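Calcium-binding EF hand family protein (Arabidopsis thaliana, PDB 6YIG) binds calcium through the N-terminal EH domain described here and probably acts as an adaptor between macromolecules in plant endocytosis. Local coordinates at residues Met10-Phe13 / Glu14-Lys18; Ala31-Val34 / Gly35-Gly39; Gln65-Tyr68 / Asn69-Leu73; Arg72-Thr75 / Val76-Lys80. All blocks are in the same frame, centred on the assembly; numbering follows the deposited sequence.

How the contacts relate
All four contacts are local, each joining neighbouring turns of one helix within the EH domain: contact 1 at the start of helix 12-20, contact 2 in helix 30-37, contacts 3 and 4 in succession along helix 64-78, where they share Arg72 and Leu73. Contact 3 touches contacts 1 and 2 at the same time: Phe17 CA lies 3.6 Å from Phe67 CE2, and Phe36 CE2 lies 3.7 Å from Phe67 CZ. Contacts 1 and 2, with centres about 15 Å apart, meet directly where Tyr16 packs on Phe36. Contact 2 supplies Glu32 to the calcium ion, whereas the sodium ion lies about 4 Å from the Asn66 side chain of contact 3.

Contact 1 (Met10-Phe13 / Glu14-Lys18); sequences MDQF and EAYFK
Gln12 tips its amide against the ring of Tyr16, one turn further along helix 12-20, the two planes 49° apart, and this is where the contact packs tightly. Its chain leaves with CG anti to the backbone N and then bends at chi2 (57°), bringing OE1 3.3 Å above the ring plane, over the centre. CG adds an off-centre CH-pi contact, 4.2 Å from the centroid of the Tyr16 ring. A long, flexible amide suits this place, since its methylenes and its oxygen can both reach an aromatic face. Beyond the ring, Tyr16 OH bonds to Pro103 O, and Phe36 meets the same ring.

The solvent side belongs to Met10, Asp11 and Glu14. Met10 CE only brushes Ala15 CB, at 3.8 Å. One firm bond holds this side, the N-cap of Asp11: Glu14 N donates to Asp11 OD1 at 3.0 Å, nearly straight at 173°, though the N-H arrives from above the carboxylate plane. The two carboxylates nevertheless come near each other, with Asp11 OD2 4.1 Å from Glu14 OE1. Their like charges are probably tolerated because Asp11 is exposed and Glu14 partly so, Glu14 also touching Arg64, and because carboxylates at a helix N-terminus are favoured by the helix dipole.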
ATOM      1  N   MET A  10       6.192  13.203 -11.482  1.00 53.39           N
ATOM      2  CA  MET A  10       6.952  12.248 -10.686  1.00 54.35           C
ATOM      3  C   MET A  10       6.081  11.067 -10.263  1.00 47.05           C
ATOM      4  O   MET A  10       4.909  11.230  -9.917  1.00 44.51           O
ATOM      5  CB  MET A  10       7.527  12.937  -9.442  1.00 57.37           C
ATOM      6  CG  MET A  10       8.362  12.006  -8.564  1.00 62.21           C
ATOM      7  SD  MET A  10       8.697  12.623  -6.898  1.00 66.50           S
ATOM      8  CE  MET A  10       7.147  12.309  -6.063  1.00 59.42           C
ATOM      9  N   ASP A  11       6.688   9.879 -10.272  1.00 39.19           N
ATOM     10  CA  ASP A  11       6.019   8.636  -9.890  1.00 33.41           C
ATOM     11  C   ASP A  11       5.963   8.566  -8.370  1.00 31.57           C
ATOM     12  O   ASP A  11       6.945   8.240  -7.694  1.00 30.30           O
ATOM     13  CB  ASP A  11       6.763   7.454 -10.500  1.00 32.62           C
ATOM     14  CG  ASP A  11       6.058   6.136 -10.282  1.00 34.17           C
ATOM     15  OD1 ASP A  11       5.265   6.019  -9.333  1.00 27.95           O
ATOM     16  OD2 ASP A  11       6.317   5.206 -11.081  1.00 40.00           O
ATOM     17  N   GLN A  12       4.779   8.846  -7.824  1.00 22.24           N
ATOM     18  CA  GLN A  12       4.615   8.910  -6.380  1.00 20.50           C
ATOM     19  C   GLN A  12       4.598   7.525  -5.753  1.00 15.68           C
ATOM     20  O   GLN A  12       5.021   7.374  -4.606  1.00 15.44           O
ATOM     21  CB  GLN A  12       3.330   9.659  -6.037  1.00 21.12           C
ATOM     22  CG  GLN A  12       3.115   9.880  -4.558  1.00 24.07           C
ATOM     23  CD  GLN A  12       4.258  10.628  -3.891  1.00 28.22           C
ATOM     24  OE1 GLN A  12       5.003  10.067  -3.081  1.00 30.17           O
ATOM     25  NE2 GLN A  12       4.414  11.896  -4.242  1.00 37.91           N
ATOM     26  N   PHE A  13       4.101   6.511  -6.470  1.00 16.14           N
ATOM     27  CA  PHE A  13       4.184   5.150  -5.949  1.00 15.54           C
ATOM     28  C   PHE A  13       5.640   4.763  -5.747  1.00 15.57           C
ATOM     29  O   PHE A  13       6.029   4.261  -4.686  1.00 13.52           O
ATOM     30  CB  PHE A  13       3.489   4.153  -6.887  1.00 15.59           C
ATOM     31  CG  PHE A  13       1.991   4.248  -6.882  1.00 13.90           C
ATOM     32  CD1 PHE A  13       1.234   3.540  -5.967  1.00 16.22           C
ATOM     33  CD2 PHE A  13       1.327   5.034  -7.804  1.00 17.53           C
ATOM     34  CE1 PHE A  13      -0.125   3.610  -5.977  1.00 15.50           C
ATOM     35  CE2 PHE A  13      -0.051   5.101  -7.811  1.00 17.02           C
ATOM     36  CZ  PHE A  13      -0.778   4.404  -6.881  1.00 14.56           C
ATOM     37  N   GLU A  14       6.468   5.002  -6.764  1.00 15.21           N
ATOM     38  CA  GLU A  14       7.883   4.677  -6.632  1.00 18.65           C
ATOM     39  C   GLU A  14       8.542   5.486  -5.519  1.00 16.39           C
ATOM     40  O   GLU A  14       9.384   4.966  -4.774  1.00 16.18           O
ATOM     41  CB  GLU A  14       8.596   4.912  -7.962  1.00 20.73           C
ATOM     42  CG  GLU A  14      10.091   4.607  -7.873  1.00 23.84           C
ATOM     43  CD  GLU A  14      10.795   4.668  -9.209  1.00 41.29           C
ATOM     44  OE1 GLU A  14      10.339   5.418 -10.101  1.00 44.46           O
ATOM     45  OE2 GLU A  14      11.820   3.967  -9.358  1.00 49.76           O
ATOM     46  N   ALA A  15       8.195   6.774  -5.401  1.00 16.01           N
ATOM     47  CA  ALA A  15       8.791   7.595  -4.359  1.00 16.24           C
ATOM     48  C   ALA A  15       8.450   7.048  -2.982  1.00 16.57           C
ATOM     49  O   ALA A  15       9.304   7.007  -2.095  1.00 18.09           O
ATOM     50  CB  ALA A  15       8.311   9.037  -4.498  1.00 18.60           C
ATOM     51  N   TYR A  16       7.205   6.612  -2.791  1.00 15.29           N
ATOM     52  CA  TYR A  16       6.821   6.026  -1.514  1.00 13.72           C
ATOM     53  C   TYR A  16       7.558   4.712  -1.267  1.00 13.47           C
ATOM     54  O   TYR A  16       7.954   4.424  -0.143  1.00 14.60           O
ATOM     55  CB  TYR A  16       5.311   5.795  -1.469  1.00 11.47           C
ATOM     56  CG  TYR A  16       4.448   6.988  -1.147  1.00 12.28           C
ATOM     57  CD1 TYR A  16       4.871   7.987  -0.281  1.00 15.02           C
ATOM     58  CD2 TYR A  16       3.180   7.097  -1.673  1.00 13.77           C
ATOM     59  CE1 TYR A  16       4.049   9.069   0.048  1.00 17.90           C
ATOM     60  CE2 TYR A  16       2.354   8.180  -1.375  1.00 13.40           C
ATOM     61  CZ  TYR A  16       2.793   9.164  -0.504  1.00 15.87           C
ATOM     62  OH  TYR A  16       2.016  10.256  -0.163  1.00 19.53           O
ATOM     63  N   PHE A  17       7.701   3.874  -2.299  1.00 11.77           N
ATOM     64  CA  PHE A  17       8.434   2.616  -2.162  1.00 12.48           C
ATOM     65  C   PHE A  17       9.866   2.873  -1.707  1.00 15.85           C
ATOM     66  O   PHE A  17      10.371   2.206  -0.799  1.00 17.07           O
ATOM     67  CB  PHE A  17       8.367   1.883  -3.519  1.00 13.97           C
ATOM     68  CG  PHE A  17       8.975   0.497  -3.555  1.00 14.00           C
ATOM     69  CD1 PHE A  17       8.535  -0.506  -2.722  1.00 13.09           C
ATOM     70  CD2 PHE A  17       9.907   0.185  -4.527  1.00 23.26           C
ATOM     71  CE1 PHE A  17       9.062  -1.767  -2.783  1.00 16.30           C
ATOM     72  CE2 PHE A  17      10.444  -1.085  -4.604  1.00 25.18           C
ATOM     73  CZ  PHE A  17      10.021  -2.071  -3.707  1.00 23.14           C
ATOM     74  N   LYS A  18      10.530   3.851  -2.329  1.00 15.61           N
ATOM     75  CA  LYS A  18      11.902   4.183  -1.951  1.00 17.09           C
ATOM     76  C   LYS A  18      11.969   4.732  -0.531  1.00 20.54           C
ATOM     77  O   LYS A  18      12.897   4.405   0.215  1.00 21.90           O
ATOM     78  CB  LYS A  18      12.485   5.187  -2.951  1.00 22.26           C
ATOM     79  CG  LYS A  18      12.831   4.603  -4.319  1.00 27.41           C
ATOM     80  CD  LYS A  18      13.244   5.709  -5.299  1.00 35.32           C
TER

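Contact 2 (Ala31-Val34 / Gly35-Gly39); sequences AEAV and GFFQG. With CA (calcium ion), chain B.
Ala33 and Phe37 meet one turn apart in helix 30-37, the second helix of the calcium-binding EF-hand. Phe37 N donates to Ala33 O at 3.0 Å, and the Phe37 side chain starts out over the same carbonyl. From CB, which lies 3.4 Å from Ala33 O, the chain turns so that CG stands beside the backbone N (chi1 -72°). CG stays near that oxygen, CD2 approaches it obliquely, and CD2 also lies 4.3 Å from Ala33 CB. Further out, CE1 meets the in-plane edge of the Phe36 ring and also packs on Val74 CG2, while Phe36 CD2 sits 3.5 Å above the Phe37 plane, toward its rim. At the tip, CZ reaches the ring of Phe67. Ala33, small enough to pack closely, touches both this ring and Trp51 of helix 44-54, and the large flat Phe37 fills the space toward helix 64-78.

Around the helix the character changes. Val34 and Gly35 lie on the exposed side, where Gln38 CG packs 3.2 Å from Val34 O and the Gln38 N bond to that oxygen is weak. At the other end Glu32 extends away from the turn and grips the calcium ion with both oxygens, OE1 at 2.4 Å and OE2 at 2.6 Å. Asp21, Asp23, Asp25, the carbonyl of Arg27 and a water complete the site, and Ser29 N bonds to Glu32 OE1. Bidentate binding by the last residue of the loop is characteristic of an EF-hand; here it implies that the ion, probably offsetting the charge of the gathered carboxylates, ties the loop to a helix whose inner face carries Phe36 and Phe37.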
ATOM      1  N   ALA A  31       8.199  -4.639   9.454  1.00 14.96           N
ATOM      2  CA  ALA A  31       8.562  -3.489  10.275  1.00 13.82           C
ATOM      3  C   ALA A  31       8.584  -2.214   9.460  1.00 13.32           C
ATOM      4  O   ALA A  31       8.204  -1.136   9.942  1.00 14.95           O
ATOM      5  CB  ALA A  31       9.929  -3.718  10.924  1.00 22.46           C
ATOM      6  N   GLU A  32       9.097  -2.300   8.238  1.00 13.68           N
ATOM      7  CA  GLU A  32       9.115  -1.139   7.359  1.00 13.56           C
ATOM      8  C   GLU A  32       7.699  -0.674   7.057  1.00 11.90           C
ATOM      9  O   GLU A  32       7.443   0.529   6.989  1.00 13.85           O
ATOM     10  CB  GLU A  32       9.872  -1.484   6.079  1.00 11.48           C
ATOM     11  CG  GLU A  32      11.391  -1.530   6.263  1.00 12.88           C
ATOM     12  CD  GLU A  32      12.151  -2.079   5.079  1.00 13.39           C
ATOM     13  OE1 GLU A  32      11.528  -2.677   4.174  1.00 12.96           O
ATOM     14  OE2 GLU A  32      13.394  -1.910   5.064  1.00 15.99           O
ATOM     15  N   ALA A  33       6.770  -1.608   6.859  1.00 13.05           N
ATOM     16  CA  ALA A  33       5.379  -1.240   6.598  1.00 12.22           C
ATOM     17  C   ALA A  33       4.728  -0.630   7.827  1.00 12.69           C
ATOM     18  O   ALA A  33       3.987   0.356   7.719  1.00 14.79           O
ATOM     19  CB  ALA A  33       4.581  -2.450   6.137  1.00 12.98           C
ATOM     20  N   VAL A  34       4.988  -1.189   9.011  1.00 14.36           N
ATOM     21  CA  VAL A  34       4.424  -0.606  10.217  1.00 16.05           C
ATOM     22  C   VAL A  34       4.865   0.847  10.329  1.00 15.78           C
ATOM     23  O   VAL A  34       4.047   1.738  10.556  1.00 16.12           O
ATOM     24  CB  VAL A  34       4.818  -1.412  11.466  1.00 16.01           C
ATOM     25  CG1 VAL A  34       4.518  -0.589  12.734  1.00 17.06           C
ATOM     26  CG2 VAL A  34       4.120  -2.762  11.494  1.00 15.74           C
ATOM     27  N   GLY A  35       6.156   1.111  10.100  1.00 14.59           N
ATOM     28  CA  GLY A  35       6.657   2.458  10.305  1.00 16.70           C
ATOM     29  C   GLY A  35       6.133   3.420   9.263  1.00 16.71           C
ATOM     30  O   GLY A  35       5.770   4.555   9.579  1.00 17.95           O
ATOM     31  N   PHE A  36       6.088   2.975   8.004  1.00 13.90           N
ATOM     32  CA  PHE A  36       5.651   3.832   6.912  1.00 13.16           C
ATOM     33  C   PHE A  36       4.184   4.208   7.071  1.00 15.05           C
ATOM     34  O   PHE A  36       3.813   5.381   6.959  1.00 16.88           O
ATOM     35  CB  PHE A  36       5.892   3.130   5.579  1.00 13.89           C
ATOM     36  CG  PHE A  36       5.462   3.937   4.386  1.00 15.23           C
ATOM     37  CD1 PHE A  36       6.229   4.975   3.926  1.00 19.81           C
ATOM     38  CD2 PHE A  36       4.278   3.660   3.752  1.00 15.24           C
ATOM     39  CE1 PHE A  36       5.819   5.721   2.819  1.00 18.80           C
ATOM     40  CE2 PHE A  36       3.863   4.408   2.682  1.00 17.83           C
ATOM     41  CZ  PHE A  36       4.643   5.417   2.208  1.00 16.62           C
ATOM     42  N   PHE A  37       3.338   3.239   7.375  1.00 16.44           N
ATOM     43  CA  PHE A  37       1.903   3.510   7.427  1.00 16.65           C
ATOM     44  C   PHE A  37       1.459   4.152   8.715  1.00 19.23           C
ATOM     45  O   PHE A  37       0.276   4.498   8.834  1.00 17.53           O
ATOM     46  CB  PHE A  37       1.142   2.214   7.136  1.00 16.89           C
ATOM     47  CG  PHE A  37       1.230   1.805   5.670  1.00 17.84           C
ATOM     48  CD1 PHE A  37       0.881   2.698   4.677  1.00 19.75           C
ATOM     49  CD2 PHE A  37       1.671   0.556   5.305  1.00 26.81           C
ATOM     50  CE1 PHE A  37       0.987   2.353   3.322  1.00 22.09           C
ATOM     51  CE2 PHE A  37       1.755   0.191   3.961  1.00 24.73           C
ATOM     52  CZ  PHE A  37       1.421   1.093   2.979  1.00 21.02           C
ATOM     53  N   GLN A  38       2.362   4.378   9.665  1.00 15.85           N
ATOM     54  CA  GLN A  38       2.017   5.254  10.779  1.00 17.45           C
ATOM     55  C   GLN A  38       1.687   6.654  10.286  1.00 18.74           C
ATOM     56  O   GLN A  38       1.024   7.406  11.001  1.00 25.03           O
ATOM     57  CB  GLN A  38       3.148   5.263  11.793  1.00 25.71           C
ATOM     58  CG  GLN A  38       3.148   4.016  12.657  1.00 31.04           C
ATOM     59  CD  GLN A  38       4.016   4.154  13.878  1.00 44.07           C
ATOM     60  OE1 GLN A  38       5.238   4.008  13.804  1.00 50.28           O
ATOM     61  NE2 GLN A  38       3.387   4.444  15.023  1.00 45.17           N
ATOM     62  N   GLY A  39       2.083   7.002   9.070  1.00 18.37           N
ATOM     63  CA  GLY A  39       1.696   8.268   8.484  1.00 20.20           C
ATOM     64  C   GLY A  39       0.409   8.265   7.687  1.00 20.50           C
ATOM     65  O   GLY A  39       0.067   9.280   7.061  1.00 17.94           O
TER
HETATM   66 CA    CA B 201      13.488  -3.352   2.899  1.00 13.01          CA
HETATM   67  O   HOH W   1      13.387  -5.435   4.022  1.00 17.09           O

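Contact 3 (Gln65-Tyr68 / Asn69-Leu73); sequences QNFY and NSLRL
Gln65 and Asn69 open this contact in the first turns of helix 64-78, the helix that runs through the core of the EH domain. Their side chains lie side by side and point the same way, with amide planes 25° apart, as suits two polar groups on the outer side. Asn66 follows: its ND2 gives a hydrogen to a water that also takes one from Asn69 ND2, both at 2.8 Å, while Asp63 OD1 accepts from Asn66 N.

Phe67 faces inward. Leu71 CG sits over one face of its ring in a CH-pi contact, 4.2 Å from the centroid, and Leu71 CD1 comes within 3.6 Å of Phe67 CE2. The branched leucine thus spreads over the flat ring, against which Phe36 also packs edge-to-face. Phe67 O accepts from Leu71 N and, in one of two conformers of Ser70, from Ser70 OG at 2.8 Å, the latter on a lone pair in the carbonyl plane. With chi1 at 79° in that conformer, the hydroxyl folds back toward this oxygen.

Tyr68 comes last, its hydroxyl bonded to Arg64. Arg72 NH1 rests 3.5 Å from Tyr68 CB and bonds weakly to Asn69 OD1 at 3.1 Å.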
ATOM      1  N   GLN A  65       5.134  -4.548  -6.641  1.00 15.99           N
ATOM      2  CA  GLN A  65       3.728  -4.691  -6.994  1.00 14.42           C
ATOM      3  C   GLN A  65       2.878  -4.778  -5.737  1.00 13.78           C
ATOM      4  O   GLN A  65       1.824  -4.136  -5.637  1.00 15.36           O
ATOM      5  CB  GLN A  65       3.544  -5.934  -7.865  1.00 17.96           C
ATOM      6  CG  GLN A  65       2.118  -6.221  -8.222  1.00 23.67           C
ATOM      7  CD  GLN A  65       1.930  -7.640  -8.730  1.00 35.32           C
ATOM      8  OE1 GLN A  65       1.837  -8.591  -7.943  1.00 39.07           O
ATOM      9  NE2 GLN A  65       1.879  -7.791 -10.048  1.00 34.31           N
ATOM     10  N   ASN A  66       3.307  -5.610  -4.779  1.00 13.56           N
ATOM     11  CA  ASN A  66       2.519  -5.803  -3.560  1.00 13.55           C
ATOM     12  C   ASN A  66       2.394  -4.491  -2.785  1.00 12.90           C
ATOM     13  O   ASN A  66       1.351  -4.190  -2.176  1.00 12.34           O
ATOM     14  CB  ASN A  66       3.175  -6.814  -2.603  1.00 17.86           C
ATOM     15  CG  ASN A  66       3.408  -8.203  -3.170  1.00 26.61           C
ATOM     16  OD1 ASN A  66       4.359  -8.873  -2.733  1.00 29.92           O
ATOM     17  ND2 ASN A  66       2.533  -8.682  -4.049  1.00 20.52           N
ATOM     18  N   PHE A  67       3.501  -3.755  -2.691  1.00 12.21           N
ATOM     19  CA  PHE A  67       3.497  -2.506  -1.951  1.00 10.39           C
ATOM     20  C   PHE A  67       2.659  -1.460  -2.661  1.00 10.98           C
ATOM     21  O   PHE A  67       1.901  -0.725  -2.014  1.00 10.95           O
ATOM     22  CB  PHE A  67       4.915  -1.989  -1.725  1.00 11.04           C
ATOM     23  CG  PHE A  67       4.972  -0.752  -0.875  1.00 11.88           C
ATOM     24  CD1 PHE A  67       4.659  -0.805   0.464  1.00 12.63           C
ATOM     25  CD2 PHE A  67       5.306   0.464  -1.422  1.00 14.28           C
ATOM     26  CE1 PHE A  67       4.696   0.358   1.246  1.00 14.09           C
ATOM     27  CE2 PHE A  67       5.342   1.619  -0.650  1.00 15.91           C
ATOM     28  CZ  PHE A  67       5.056   1.554   0.681  1.00 14.29           C
ATOM     29  N   TYR A  68       2.766  -1.378  -3.987  1.00 11.46           N
ATOM     30  CA  TYR A  68       1.903  -0.444  -4.697  1.00 12.10           C
ATOM     31  C   TYR A  68       0.441  -0.801  -4.467  1.00 13.02           C
ATOM     32  O   TYR A  68      -0.407   0.086  -4.305  1.00 13.08           O
ATOM     33  CB  TYR A  68       2.211  -0.415  -6.185  1.00 12.78           C
ATOM     34  CG  TYR A  68       3.503   0.231  -6.650  1.00 13.49           C
ATOM     35  CD1 TYR A  68       4.538   0.551  -5.785  1.00 13.86           C
ATOM     36  CD2 TYR A  68       3.687   0.459  -7.995  1.00 13.20           C
ATOM     37  CE1 TYR A  68       5.719   1.079  -6.262  1.00 13.92           C
ATOM     38  CE2 TYR A  68       4.850   0.992  -8.481  1.00 15.86           C
ATOM     39  CZ  TYR A  68       5.863   1.317  -7.597  1.00 14.85           C
ATOM     40  OH  TYR A  68       7.026   1.861  -8.132  1.00 18.14           O
ATOM     41  N   ASN A  69       0.118  -2.096  -4.443  1.00 12.26           N
ATOM     42  CA  ASN A  69      -1.252  -2.487  -4.144  1.00 11.94           C
ATOM     43  C   ASN A  69      -1.647  -2.105  -2.721  1.00 13.11           C
ATOM     44  O   ASN A  69      -2.780  -1.668  -2.481  1.00 12.23           O
ATOM     45  CB  ASN A  69      -1.462  -3.980  -4.362  1.00 13.48           C
ATOM     46  CG  ASN A  69      -1.566  -4.350  -5.832  1.00 14.77           C
ATOM     47  OD1 ASN A  69      -1.945  -3.537  -6.669  1.00 17.92           O
ATOM     48  ND2 ASN A  69      -1.239  -5.579  -6.146  1.00 17.09           N
ATOM     49  N   SER A  70      -0.728  -2.229  -1.760  0.59 10.13           N
ATOM     50  CA  SER A  70      -1.076  -1.781  -0.407  0.59 11.20           C
ATOM     51  C   SER A  70      -1.309  -0.276  -0.378  0.59 12.34           C
ATOM     52  O   SER A  70      -2.150   0.202   0.385  0.59 12.20           O
ATOM     53  CB  SER A  70      -0.003  -2.177   0.609  0.59 11.47           C
ATOM     54  OG  SER A  70       1.143  -1.330   0.586  0.59 12.67           O
ATOM     55  N   LEU A  71      -0.573   0.481  -1.186  1.00 11.62           N
ATOM     56  CA  LEU A  71      -0.796   1.926  -1.288  1.00 11.83           C
ATOM     57  C   LEU A  71      -2.173   2.225  -1.871  1.00 11.43           C
ATOM     58  O   LEU A  71      -2.875   3.142  -1.411  1.00 12.11           O
ATOM     59  CB  LEU A  71       0.301   2.554  -2.156  1.00 13.01           C
ATOM     60  CG  LEU A  71       1.696   2.634  -1.515  1.00 12.50           C
ATOM     61  CD1 LEU A  71       2.712   3.048  -2.603  1.00 14.68           C
ATOM     62  CD2 LEU A  71       1.751   3.542  -0.308  1.00 13.60           C
ATOM     63  N   ARG A  72      -2.583   1.460  -2.895  1.00 12.52           N
ATOM     64  CA  ARG A  72      -3.899   1.649  -3.488  1.00 11.39           C
ATOM     65  C   ARG A  72      -4.997   1.360  -2.480  1.00 10.39           C
ATOM     66  O   ARG A  72      -5.985   2.091  -2.403  1.00 11.78           O
ATOM     67  CB  ARG A  72      -4.070   0.758  -4.722  1.00 11.47           C
ATOM     68  CG  ARG A  72      -3.171   1.126  -5.867  1.00 14.30           C
ATOM     69  CD  ARG A  72      -3.331   0.197  -7.076  1.00 13.82           C
ATOM     70  NE  ARG A  72      -2.451   0.665  -8.150  1.00 16.76           N
ATOM     71  CZ  ARG A  72      -1.266   0.133  -8.448  1.00 16.31           C
ATOM     72  NH1 ARG A  72      -0.813  -0.940  -7.827  1.00 14.50           N
ATOM     73  NH2 ARG A  72      -0.531   0.683  -9.391  1.00 19.47           N
ATOM     74  N   LEU A  73      -4.855   0.283  -1.717  1.00 10.61           N
ATOM     75  CA  LEU A  73      -5.854  -0.020  -0.700  1.00 10.81           C
ATOM     76  C   LEU A  73      -5.886   1.065   0.361  1.00 11.14           C
ATOM     77  O   LEU A  73      -6.965   1.382   0.887  1.00 12.37           O
ATOM     78  CB  LEU A  73      -5.564  -1.378  -0.101  1.00 11.59           C
ATOM     79  CG  LEU A  73      -5.796  -2.555  -1.035  1.00 11.16           C
ATOM     80  CD1 LEU A  73      -5.275  -3.846  -0.414  1.00 16.88           C
ATOM     81  CD2 LEU A  73      -7.262  -2.686  -1.424  1.00 14.68           C
TER
HETATM   82  O   HOH W   2       0.028  -7.625  -4.656  1.00 39.39           O

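Contact 4 (Arg72-Thr75 / Val76-Lys80); sequences RLVT and VAQSK
Val74 and Gln78 cross one turn apart near the end of helix 64-78, which closes in a Schellman motif. Val74 CG1 meets the amide carbon Gln78 CD at 3.9 Å, and Gln78 CG lies 3.2 Å from Val74 O, the oxygen that accepts from Gln78 N at 2.8 Å. A glutamine suits this border position: its methylenes lie along the turn while its amide reaches past it. Beside them Val76 turns a methyl group to the backbone, CG2 being 3.4 Å from Arg72 O.

The next shell holds these side chains in place. Gln78 NE2 donates to the carbonyls of Lys104 and Ser40, fixing the amide between two loops. Thr75 OG1 has two carbonyl partners, Leu71 O and Pro101 O, which must share its one proton, while Pro103 packs against Val74, Thr75 and Gln78. Leu73 and Val74 both press on Ile50 of helix 44-54.

At the terminus Lys80 N bonds back to Ala77 O, and the positive phi of Lys80 (65°) then takes the chain out of the helix. Just before it, Ser79 N bonds to Thr75 O, and the Ser79 hydroxyl, set between its own N and carbonyl carbon, donates to Val76 O at 2.8 Å.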
ATOM      1  N   ARG A  72      -2.583   1.460  -2.895  1.00 12.52           N
ATOM      2  CA  ARG A  72      -3.899   1.649  -3.488  1.00 11.39           C
ATOM      3  C   ARG A  72      -4.997   1.360  -2.480  1.00 10.39           C
ATOM      4  O   ARG A  72      -5.985   2.091  -2.403  1.00 11.78           O
ATOM      5  CB  ARG A  72      -4.070   0.758  -4.722  1.00 11.47           C
ATOM      6  CG  ARG A  72      -3.171   1.126  -5.867  1.00 14.30           C
ATOM      7  CD  ARG A  72      -3.331   0.197  -7.076  1.00 13.82           C
ATOM      8  NE  ARG A  72      -2.451   0.665  -8.150  1.00 16.76           N
ATOM      9  CZ  ARG A  72      -1.266   0.133  -8.448  1.00 16.31           C
ATOM     10  NH1 ARG A  72      -0.813  -0.940  -7.827  1.00 14.50           N
ATOM     11  NH2 ARG A  72      -0.531   0.683  -9.391  1.00 19.47           N
ATOM     12  N   LEU A  73      -4.855   0.283  -1.717  1.00 10.61           N
ATOM     13  CA  LEU A  73      -5.854  -0.020  -0.700  1.00 10.81           C
ATOM     14  C   LEU A  73      -5.886   1.065   0.361  1.00 11.14           C
ATOM     15  O   LEU A  73      -6.965   1.382   0.887  1.00 12.37           O
ATOM     16  CB  LEU A  73      -5.564  -1.378  -0.101  1.00 11.59           C
ATOM     17  CG  LEU A  73      -5.796  -2.555  -1.035  1.00 11.16           C
ATOM     18  CD1 LEU A  73      -5.275  -3.846  -0.414  1.00 16.88           C
ATOM     19  CD2 LEU A  73      -7.262  -2.686  -1.424  1.00 14.68           C
ATOM     20  N   VAL A  74      -4.722   1.617   0.725  1.00 11.60           N
ATOM     21  CA  VAL A  74      -4.688   2.738   1.663  1.00 11.37           C
ATOM     22  C   VAL A  74      -5.459   3.935   1.114  1.00 11.39           C
ATOM     23  O   VAL A  74      -6.236   4.570   1.835  1.00 13.92           O
ATOM     24  CB  VAL A  74      -3.244   3.106   2.044  1.00 11.23           C
ATOM     25  CG1 VAL A  74      -3.189   4.463   2.726  1.00 13.20           C
ATOM     26  CG2 VAL A  74      -2.645   2.020   2.913  1.00 14.17           C
ATOM     27  N   THR A  75      -5.284   4.266  -0.159  1.00 11.14           N
ATOM     28  CA  THR A  75      -6.080   5.349  -0.730  1.00 11.70           C
ATOM     29  C   THR A  75      -7.571   5.077  -0.612  1.00 14.19           C
ATOM     30  O   THR A  75      -8.352   5.967  -0.241  1.00 15.30           O
ATOM     31  CB  THR A  75      -5.694   5.560  -2.193  1.00 12.49           C
ATOM     32  OG1 THR A  75      -4.324   5.941  -2.207  1.00 13.13           O
ATOM     33  CG2 THR A  75      -6.561   6.641  -2.854  1.00 15.37           C
ATOM     34  N   VAL A  76      -8.009   3.868  -0.969  1.00 13.18           N
ATOM     35  CA  VAL A  76      -9.433   3.558  -0.853  1.00 15.64           C
ATOM     36  C   VAL A  76      -9.899   3.735   0.588  1.00 15.33           C
ATOM     37  O   VAL A  76     -10.952   4.328   0.845  1.00 15.22           O
ATOM     38  CB  VAL A  76      -9.709   2.140  -1.387  1.00 16.06           C
ATOM     39  CG1 VAL A  76     -11.151   1.754  -1.140  1.00 17.15           C
ATOM     40  CG2 VAL A  76      -9.355   2.070  -2.869  1.00 17.00           C
ATOM     41  N   ALA A  77      -9.110   3.250   1.553  1.00 13.68           N
ATOM     42  CA  ALA A  77      -9.492   3.416   2.958  1.00 13.93           C
ATOM     43  C   ALA A  77      -9.496   4.883   3.374  1.00 16.48           C
ATOM     44  O   ALA A  77     -10.331   5.293   4.200  1.00 17.06           O
ATOM     45  CB  ALA A  77      -8.565   2.602   3.854  1.00 14.84           C
ATOM     46  N   GLN A  78      -8.572   5.690   2.850  1.00 14.63           N
ATOM     47  CA  GLN A  78      -8.570   7.122   3.150  1.00 16.54           C
ATOM     48  C   GLN A  78      -9.779   7.835   2.550  1.00 18.58           C
ATOM     49  O   GLN A  78     -10.179   8.895   3.056  1.00 21.40           O
ATOM     50  CB  GLN A  78      -7.271   7.760   2.659  1.00 15.96           C
ATOM     51  CG  GLN A  78      -6.045   7.342   3.457  1.00 15.14           C
ATOM     52  CD  GLN A  78      -4.768   8.039   3.004  1.00 14.69           C
ATOM     53  OE1 GLN A  78      -4.638   8.404   1.839  1.00 14.81           O
ATOM     54  NE2 GLN A  78      -3.816   8.196   3.916  1.00 16.28           N
ATOM     55  N   SER A  79     -10.365   7.285   1.487  1.00 22.98           N
ATOM     56  CA  SER A  79     -11.590   7.833   0.918  1.00 24.90           C
ATOM     57  C   SER A  79     -12.813   7.424   1.725  1.00 26.09           C
ATOM     58  O   SER A  79     -13.942   7.800   1.377  1.00 28.67           O
ATOM     59  CB  SER A  79     -11.728   7.397  -0.543  1.00 28.92           C
ATOM     60  OG  SER A  79     -12.387   6.153  -0.659  1.00 33.93           O
ATOM     61  N   LYS A  80     -12.602   6.707   2.827  1.00 25.34           N
ATOM     62  CA  LYS A  80     -13.664   6.274   3.719  1.00 27.05           C
ATOM     63  C   LYS A  80     -14.609   5.284   3.039  1.00 27.00           C
ATOM     64  O   LYS A  80     -15.793   5.194   3.385  1.00 32.24           O
ATOM     65  CB  LYS A  80     -14.435   7.481   4.282  1.00 30.47           C
ATOM     66  CG  LYS A  80     -13.532   8.497   4.999  1.00 34.56           C
TER